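Local coordinates for ancillary protein 1 (Streptococcus pyogenes, PDB 2XI9) that probably binds collagen as a pilus-presented adhesin, and needs its internal thioester bond for efficient host-cell interaction, at residues Ile216-Glu221 / Ala287-Pro292; Thr245-Tyr250 / Ala278-Leu283. All coordinates share one frame; numbering follows the deposited sequence.

Both contacts lie in the part of the chain assigned to the thioester domain, and both use helix 274-288: contact 2 takes a middle portion of it, contact 1 its last turn and the loop beyond. Along the chain the order is 216-221, 245-250, 278-283 and 287-292, which places both segments of contact 2 between the two of contact 1. Their centres are 11 Å apart, and Val219 CG1 of contact 1 lies 3.5 Å from Ala248 CB of contact 2. Helices 209-222, 238-253 and 274-288 therefore pack as one group, each against the other two, within the thioester domain of the adhesin.

Contact 1. Residues Ile216-Glu221 / Ala287-Pro292; sequences IKKVIE and AQDSNP
Lys218 and Ala287 meet where helix 209-222 passes the end of helix 274-288, and their CA atoms, 4.8 Å apart, are the nearest pair of the two backbones. The root of the lysine packs on the alanine, with Lys218 CB 3.6 Å from Ala287 CA. Beyond it the chain bends once, at chi3 (80°), which carries the ammonium into the turn formed by 287-292. There Lys218 NZ forms a salt bridge with Asp289 OD1 at 2.6 Å, approaching from above the carboxylate plane. It also donates to Asn291 O at 2.7 Å, tilted 18° from the carbonyl plane, and to Ala287 O at 3.1 Å, 54° out of that carbonyl's plane. Tyr286 O is a fourth acceptor, so the three N-H groups must be shared, the long, off-plane bond to Ala287 O being a likely one to share. The charge is probably offset by the Asp289 carboxylate, with the carbonyls and a cation-pi contact to the Tyr286 ring adding to it. Asn291 N reaches Asp289 OD1 at 2.9 Å from the opposite face, which, with the lysine, probably helps fix the rotation of the carboxylate. Beside this polar group, Val219 CG2 touches Ala287 CB at 3.8 Å, and Phe252 of helix 238-253 packs against both residues. That Asn291 N bond defines an Asx turn, here following a helix C-terminus and held by a lysine from a neighbouring helix of the thioester domain.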
ATOM      1  N   ILE A 216      11.139  -1.391   2.342  1.00  7.36           N
ATOM      2  CA  ILE A 216       9.914  -1.357   3.070  1.00  6.49           C
ATOM      3  C   ILE A 216       9.673  -2.635   3.889  1.00  7.29           C
ATOM      4  O   ILE A 216       9.334  -2.547   5.094  1.00  8.23           O
ATOM      5  CB  ILE A 216       8.691  -1.023   2.116  1.00  6.51           C
ATOM      6  CG1 ILE A 216       8.812   0.381   1.514  1.00  8.41           C
ATOM      7  CG2 ILE A 216       7.386  -1.336   2.788  1.00  5.59           C
ATOM      8  CD1 ILE A 216       8.849   1.505   2.446  1.00  7.88           C
ATOM      9  N   LYS A 217       9.896  -3.800   3.281  1.00  7.37           N
ATOM     10  CA  LYS A 217       9.684  -5.060   3.959  1.00  8.31           C
ATOM     11  C   LYS A 217      10.648  -5.173   5.123  1.00  9.17           C
ATOM     12  O   LYS A 217      10.283  -5.741   6.124  1.00 10.09           O
ATOM     13  CB  LYS A 217       9.925  -6.240   3.039  1.00  8.83           C
ATOM     14  CG  LYS A 217       8.870  -6.465   2.026  1.00 10.33           C
ATOM     15  CD  LYS A 217       9.291  -7.640   1.170  1.00 11.24           C
ATOM     16  CE  LYS A 217       8.234  -8.014   0.165  1.00 14.94           C
ATOM     17  NZ  LYS A 217       8.704  -9.092  -0.799  1.00 15.36           N
ATOM     18  N   LYS A 218      11.869  -4.601   4.999  1.00  8.43           N
ATOM     19  CA  LYS A 218      12.858  -4.743   6.076  1.00  8.88           C
ATOM     20  C   LYS A 218      12.613  -3.831   7.285  1.00  8.59           C
ATOM     21  O   LYS A 218      12.905  -4.221   8.420  1.00  9.42           O
ATOM     22  CB  LYS A 218      14.283  -4.597   5.542  1.00  8.54           C
ATOM     23  CG  LYS A 218      14.707  -5.850   4.692  1.00  9.54           C
ATOM     24  CD  LYS A 218      15.930  -5.636   3.851  1.00 10.06           C
ATOM     25  CE  LYS A 218      17.184  -5.767   4.678  1.00 11.07           C
ATOM     26  NZ  LYS A 218      18.465  -5.360   3.953  1.00 12.71           N
ATOM     27  N   VAL A 219      12.108  -2.630   7.043  1.00  8.32           N
ATOM     28  CA  VAL A 219      11.649  -1.748   8.100  1.00  8.69           C
ATOM     29  C   VAL A 219      10.534  -2.443   8.899  1.00  9.03           C
ATOM     30  O   VAL A 219      10.611  -2.524  10.132  1.00  8.90           O
ATOM     31  CB  VAL A 219      11.155  -0.378   7.546  1.00  9.28           C
ATOM     32  CG1 VAL A 219      10.453   0.476   8.621  1.00  7.04           C
ATOM     33  CG2 VAL A 219      12.330   0.452   6.945  1.00  7.24           C
ATOM     34  N   ILE A 220       9.529  -2.948   8.192  1.00  9.04           N
ATOM     35  CA  ILE A 220       8.419  -3.646   8.864  1.00  8.64           C
ATOM     36  C   ILE A 220       8.913  -4.840   9.712  1.00  9.70           C
ATOM     37  O   ILE A 220       8.520  -4.986  10.854  1.00  9.43           O
ATOM     38  CB  ILE A 220       7.356  -4.104   7.897  1.00  9.02           C
ATOM     39  CG1 ILE A 220       6.703  -2.933   7.185  1.00  9.48           C
ATOM     40  CG2 ILE A 220       6.282  -4.964   8.662  1.00  8.18           C
ATOM     41  CD1 ILE A 220       5.980  -1.945   8.073  1.00  8.39           C
ATOM     42  N   GLU A 221       9.814  -5.642   9.147  1.00 10.68           N
ATOM     43  CA  GLU A 221      10.378  -6.821   9.763  1.00 12.66           C
ATOM     44  C   GLU A 221      11.040  -6.542  11.095  1.00 13.18           C
ATOM     45  O   GLU A 221      10.932  -7.352  12.033  1.00 12.76           O
ATOM     46  CB  GLU A 221      11.436  -7.448   8.790  1.00 14.26           C
ATOM     47  CG  GLU A 221      12.276  -8.491   9.356  1.00 18.32           C
ATOM     48  CD  GLU A 221      13.577  -8.756   8.605  1.00 22.27           C
ATOM     49  OE1 GLU A 221      13.619  -8.633   7.353  1.00 15.47           O
ATOM     50  OE2 GLU A 221      14.545  -9.149   9.324  1.00 24.80           O
ATOM     51  N   ALA A 287      17.496  -1.896   6.788  1.00 11.10           N
ATOM     52  CA  ALA A 287      16.782  -1.960   5.523  1.00 10.66           C
ATOM     53  C   ALA A 287      17.683  -1.722   4.320  1.00 12.09           C
ATOM     54  O   ALA A 287      17.665  -2.481   3.319  1.00 10.72           O
ATOM     55  CB  ALA A 287      15.580  -0.958   5.561  1.00  8.41           C
ATOM     56  N   GLN A 288      18.518  -0.696   4.431  1.00 12.94           N
ATOM     57  CA  GLN A 288      19.482  -0.400   3.372  1.00 15.09           C
ATOM     58  C   GLN A 288      20.599  -1.415   3.161  1.00 15.79           C
ATOM     59  O   GLN A 288      21.288  -1.376   2.119  1.00 15.16           O
ATOM     60  CB  GLN A 288      20.110   0.980   3.640  1.00 15.86           C
ATOM     61  CG  GLN A 288      19.142   2.092   3.454  1.00 16.40           C
ATOM     62  CD  GLN A 288      19.730   3.466   3.829  1.00 20.95           C
ATOM     63  OE1 GLN A 288      20.579   3.597   4.732  1.00 21.52           O
ATOM     64  NE2 GLN A 288      19.318   4.475   3.090  1.00 23.25           N
ATOM     65  N   ASP A 289      20.834  -2.312   4.120  1.00 14.65           N
ATOM     66  CA  ASP A 289      21.948  -3.245   3.952  1.00 16.03           C
ATOM     67  C   ASP A 289      21.606  -4.298   2.880  1.00 15.49           C
ATOM     68  O   ASP A 289      20.463  -4.386   2.460  1.00 14.22           O
ATOM     69  CB  ASP A 289      22.398  -3.817   5.293  1.00 17.03           C
ATOM     70  CG  ASP A 289      21.669  -5.085   5.721  1.00 17.33           C
ATOM     71  OD1 ASP A 289      20.875  -5.703   4.948  1.00 17.13           O
ATOM     72  OD2 ASP A 289      22.020  -5.518   6.852  1.00 18.21           O
ATOM     73  N   SER A 290      22.592  -5.049   2.441  1.00 16.94           N
ATOM     74  CA  SER A 290      22.440  -5.911   1.239  1.00 17.47           C
ATOM     75  C   SER A 290      21.579  -7.185   1.427  1.00 17.29           C
ATOM     76  O   SER A 290      21.187  -7.823   0.444  1.00 17.18           O
ATOM     77  CB  SER A 290      23.778  -6.316   0.732  1.00 19.55           C
ATOM     78  OG  SER A 290      24.540  -5.174   0.426  1.00 20.48           O
ATOM     79  N   ASN A 291      21.266  -7.513   2.678  1.00 16.81           N
ATOM     80  CA  ASN A 291      20.586  -8.766   2.963  1.00 17.03           C
ATOM     81  C   ASN A 291      19.126  -8.712   2.518  1.00 15.72           C
ATOM     82  O   ASN A 291      18.499  -7.654   2.553  1.00 15.06           O
ATOM     83  CB  ASN A 291      20.744  -9.148   4.439  1.00 17.46           C
ATOM     84  CG  ASN A 291      22.176  -9.392   4.788  1.00 18.24           C
ATOM     85  OD1 ASN A 291      22.866 -10.139   4.089  1.00 19.71           O
ATOM     86  ND2 ASN A 291      22.671  -8.713   5.835  1.00 18.33           N
ATOM     87  N   PRO A 292      18.600  -9.869   2.074  1.00 15.83           N
ATOM     88  CA  PRO A 292      17.248  -9.939   1.626  1.00 15.27           C
ATOM     89  C   PRO A 292      16.280  -9.828   2.785  1.00 14.34           C
ATOM     90  O   PRO A 292      16.639 -10.191   3.899  1.00 14.75           O
ATOM     91  CB  PRO A 292      17.163 -11.329   0.942  1.00 15.95           C
ATOM     92  CG  PRO A 292      18.213 -12.137   1.509  1.00 19.39           C
ATOM     93  CD  PRO A 292      19.327 -11.121   1.834  1.00 18.30           C
TER

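Contact 2. Residues Thr245-Tyr250 / Ala278-Leu283; sequences TQLAIY and AVAKIL
Ala248 and Leu283 face each other where helices 238-253 and 274-288 cross, their CB atoms 4.0 Å apart. The axes of the two segments, 245-250 and 278-283, approach to 8.6 Å at a signed crossing angle of -50°, a close spacing consistent with the alanines on both sides. Ala248 and Ala280 form the nearest CA pair at 5.6 Å, and the methyl of Ala248 sits 4.2 Å from Ala280 O; toward Ala280 it meets backbone, whereas toward Leu283 it meets a side chain.

The tightest approach belongs to Leu283. Its CG stands anti to the carbonyl carbon (chi1 -67°) and the chain continues extended, which lays CD1 against the backbone of Thr245, 3.8 Å from Thr245 CA. The same methyl is 3.9 Å from Thr245 OG1. That hydroxyl is hydrogen-bonded to Leu241 O and Tyr224 N, and its contact with Leu283 CD1 is van der Waals packing.

Packing is looser toward Leu247, where CD2 only comes within 4.2 Å of Ala280 CB and 21 Å² of the leucine is buried by the other segment. Beyond the interface, Lys281 and Ile282 belong to the solvent-exposed side of their helix, while all five touching residues are buried.

Around the crossing, helix 209-222 lends Val219 to Ala248 and Lys222 to Leu283. Leu247 continues onto Leu277 and Met272, and on the far side of helix 238-253 Thr245 and Gln246 pack on Tyr159 of strand 155-160, placing that helix between helix 274-288 and the seven-stranded mixed sheet that contains this strand.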
ATOM      1  N   THR A 245       9.323   3.156  13.583  1.00  9.05           N
ATOM      2  CA  THR A 245       8.921   2.382  12.400  1.00  8.28           C
ATOM      3  C   THR A 245       8.230   3.308  11.397  1.00  8.84           C
ATOM      4  O   THR A 245       8.517   3.255  10.193  1.00  7.99           O
ATOM      5  CB  THR A 245       8.013   1.102  12.773  1.00  7.64           C
ATOM      6  OG1 THR A 245       8.630   0.352  13.860  1.00  7.72           O
ATOM      7  CG2 THR A 245       7.820   0.180  11.593  1.00  8.91           C
ATOM      8  N   GLN A 246       7.326   4.157  11.879  1.00  9.21           N
ATOM      9  CA  GLN A 246       6.606   5.058  10.994  1.00  9.88           C
ATOM     10  C   GLN A 246       7.579   6.015  10.293  1.00  9.65           C
ATOM     11  O   GLN A 246       7.455   6.287   9.100  1.00  9.97           O
ATOM     12  CB  GLN A 246       5.560   5.859  11.784  1.00 10.81           C
ATOM     13  CG  GLN A 246       4.726   6.859  10.935  1.00 11.74           C
ATOM     14  CD  GLN A 246       3.897   6.200   9.858  1.00 11.60           C
ATOM     15  OE1 GLN A 246       2.778   5.778  10.115  1.00 10.40           O
ATOM     16  NE2 GLN A 246       4.414   6.170   8.630  1.00  8.84           N
ATOM     17  N   LEU A 247       8.509   6.557  11.058  1.00 10.87           N
ATOM     18  CA  LEU A 247       9.480   7.520  10.496  1.00 10.70           C
ATOM     19  C   LEU A 247      10.426   6.816   9.503  1.00 10.69           C
ATOM     20  O   LEU A 247      10.792   7.384   8.519  1.00 11.97           O
ATOM     21  CB  LEU A 247      10.250   8.217  11.622  1.00 11.65           C
ATOM     22  CG  LEU A 247      11.317   9.233  11.191  1.00 12.87           C
ATOM     23  CD1 LEU A 247      10.637  10.340  10.397  1.00 12.30           C
ATOM     24  CD2 LEU A 247      12.128   9.775  12.421  1.00 13.40           C
ATOM     25  N   ALA A 248      10.811   5.565   9.784  1.00 10.34           N
ATOM     26  CA  ALA A 248      11.659   4.775   8.902  1.00 10.20           C
ATOM     27  C   ALA A 248      10.937   4.501   7.577  1.00  9.69           C
ATOM     28  O   ALA A 248      11.537   4.562   6.537  1.00  9.82           O
ATOM     29  CB  ALA A 248      12.086   3.460   9.575  1.00 10.23           C
ATOM     30  N   ILE A 249       9.632   4.298   7.629  1.00  8.64           N
ATOM     31  CA  ILE A 249       8.845   4.178   6.399  1.00  8.53           C
ATOM     32  C   ILE A 249       8.891   5.508   5.612  1.00  9.27           C
ATOM     33  O   ILE A 249       9.175   5.502   4.412  1.00  8.88           O
ATOM     34  CB  ILE A 249       7.384   3.743   6.699  1.00  7.98           C
ATOM     35  CG1 ILE A 249       7.335   2.277   7.191  1.00  8.79           C
ATOM     36  CG2 ILE A 249       6.468   4.047   5.451  1.00  7.37           C
ATOM     37  CD1 ILE A 249       7.771   1.209   6.180  1.00  6.28           C
ATOM     38  N   TYR A 250       8.672   6.631   6.307  1.00  8.91           N
ATOM     39  CA  TYR A 250       8.718   7.949   5.680  1.00 10.12           C
ATOM     40  C   TYR A 250      10.092   8.278   5.077  1.00 10.54           C
ATOM     41  O   TYR A 250      10.164   8.977   4.078  1.00 10.50           O
ATOM     42  CB  TYR A 250       8.335   9.039   6.678  1.00 11.53           C
ATOM     43  CG  TYR A 250       6.870   9.119   7.071  1.00 11.17           C
ATOM     44  CD1 TYR A 250       5.854   8.618   6.245  1.00 11.59           C
ATOM     45  CD2 TYR A 250       6.505   9.706   8.254  1.00 11.33           C
ATOM     46  CE1 TYR A 250       4.530   8.725   6.593  1.00 10.76           C
ATOM     47  CE2 TYR A 250       5.147   9.834   8.613  1.00 13.54           C
ATOM     48  CZ  TYR A 250       4.176   9.329   7.779  1.00 14.10           C
ATOM     49  OH  TYR A 250       2.846   9.452   8.115  1.00 13.64           O
ATOM     50  N   ALA A 278      17.516   7.216  17.249  1.00 16.23           N
ATOM     51  CA  ALA A 278      18.661   6.321  16.954  1.00 16.39           C
ATOM     52  C   ALA A 278      18.122   4.954  16.468  1.00 14.87           C
ATOM     53  O   ALA A 278      18.669   4.344  15.557  1.00 13.71           O
ATOM     54  CB  ALA A 278      19.566   6.162  18.158  1.00 17.86           C
ATOM     55  N   VAL A 279      17.029   4.484  17.063  1.00 13.87           N
ATOM     56  CA  VAL A 279      16.403   3.239  16.606  1.00 13.24           C
ATOM     57  C   VAL A 279      15.778   3.390  15.210  1.00 11.93           C
ATOM     58  O   VAL A 279      15.882   2.484  14.353  1.00 11.91           O
ATOM     59  CB  VAL A 279      15.408   2.694  17.637  1.00 12.98           C
ATOM     60  CG1 VAL A 279      14.525   1.572  17.020  1.00 12.86           C
ATOM     61  CG2 VAL A 279      16.162   2.217  18.866  1.00 14.79           C
ATOM     62  N   ALA A 280      15.190   4.547  14.919  1.00 11.80           N
ATOM     63  CA  ALA A 280      14.699   4.790  13.573  1.00 12.02           C
ATOM     64  C   ALA A 280      15.871   4.645  12.596  1.00 12.52           C
ATOM     65  O   ALA A 280      15.723   4.041  11.540  1.00 13.77           O
ATOM     66  CB  ALA A 280      14.059   6.167  13.457  1.00 11.40           C
ATOM     67  N   LYS A 281      17.020   5.195  12.970  1.00 15.19           N
ATOM     68  CA  LYS A 281      18.248   5.105  12.141  1.00 16.51           C
ATOM     69  C   LYS A 281      18.741   3.644  11.953  1.00 15.78           C
ATOM     70  O   LYS A 281      19.149   3.251  10.844  1.00 14.83           O
ATOM     71  CB  LYS A 281      19.377   5.962  12.708  1.00 18.73           C
ATOM     72  CG  LYS A 281      19.167   7.494  12.631  1.00 23.52           C
ATOM     73  CD  LYS A 281      20.470   8.284  13.014  1.00 29.34           C
ATOM     74  CE  LYS A 281      20.238   9.809  12.991  1.00 31.17           C
ATOM     75  NZ  LYS A 281      21.357  10.564  13.619  1.00 35.01           N
ATOM     76  N   ILE A 282      18.717   2.868  13.034  1.00 14.28           N
ATOM     77  CA  ILE A 282      18.948   1.400  12.954  1.00 15.56           C
ATOM     78  C   ILE A 282      18.021   0.685  11.968  1.00 13.02           C
ATOM     79  O   ILE A 282      18.477  -0.063  11.131  1.00 13.10           O
ATOM     80  CB  ILE A 282      18.851   0.739  14.367  1.00 15.78           C
ATOM     81  CG1 ILE A 282      20.092   1.099  15.173  1.00 19.26           C
ATOM     82  CG2 ILE A 282      18.720  -0.811  14.248  1.00 17.50           C
ATOM     83  CD1 ILE A 282      19.894   1.052  16.721  1.00 22.31           C
ATOM     84  N   LEU A 283      16.721   0.973  12.024  1.00 12.43           N
ATOM     85  CA  LEU A 283      15.773   0.372  11.109  1.00 10.97           C
ATOM     86  C   LEU A 283      16.125   0.705   9.660  1.00 11.35           C
ATOM     87  O   LEU A 283      16.181  -0.177   8.790  1.00  9.70           O
ATOM     88  CB  LEU A 283      14.364   0.798  11.449  1.00 10.99           C
ATOM     89  CG  LEU A 283      13.781   0.299  12.776  1.00 13.74           C
ATOM     90  CD1 LEU A 283      12.355   0.914  12.935  1.00 10.75           C
ATOM     91  CD2 LEU A 283      13.781  -1.217  12.870  1.00 16.90           C
TER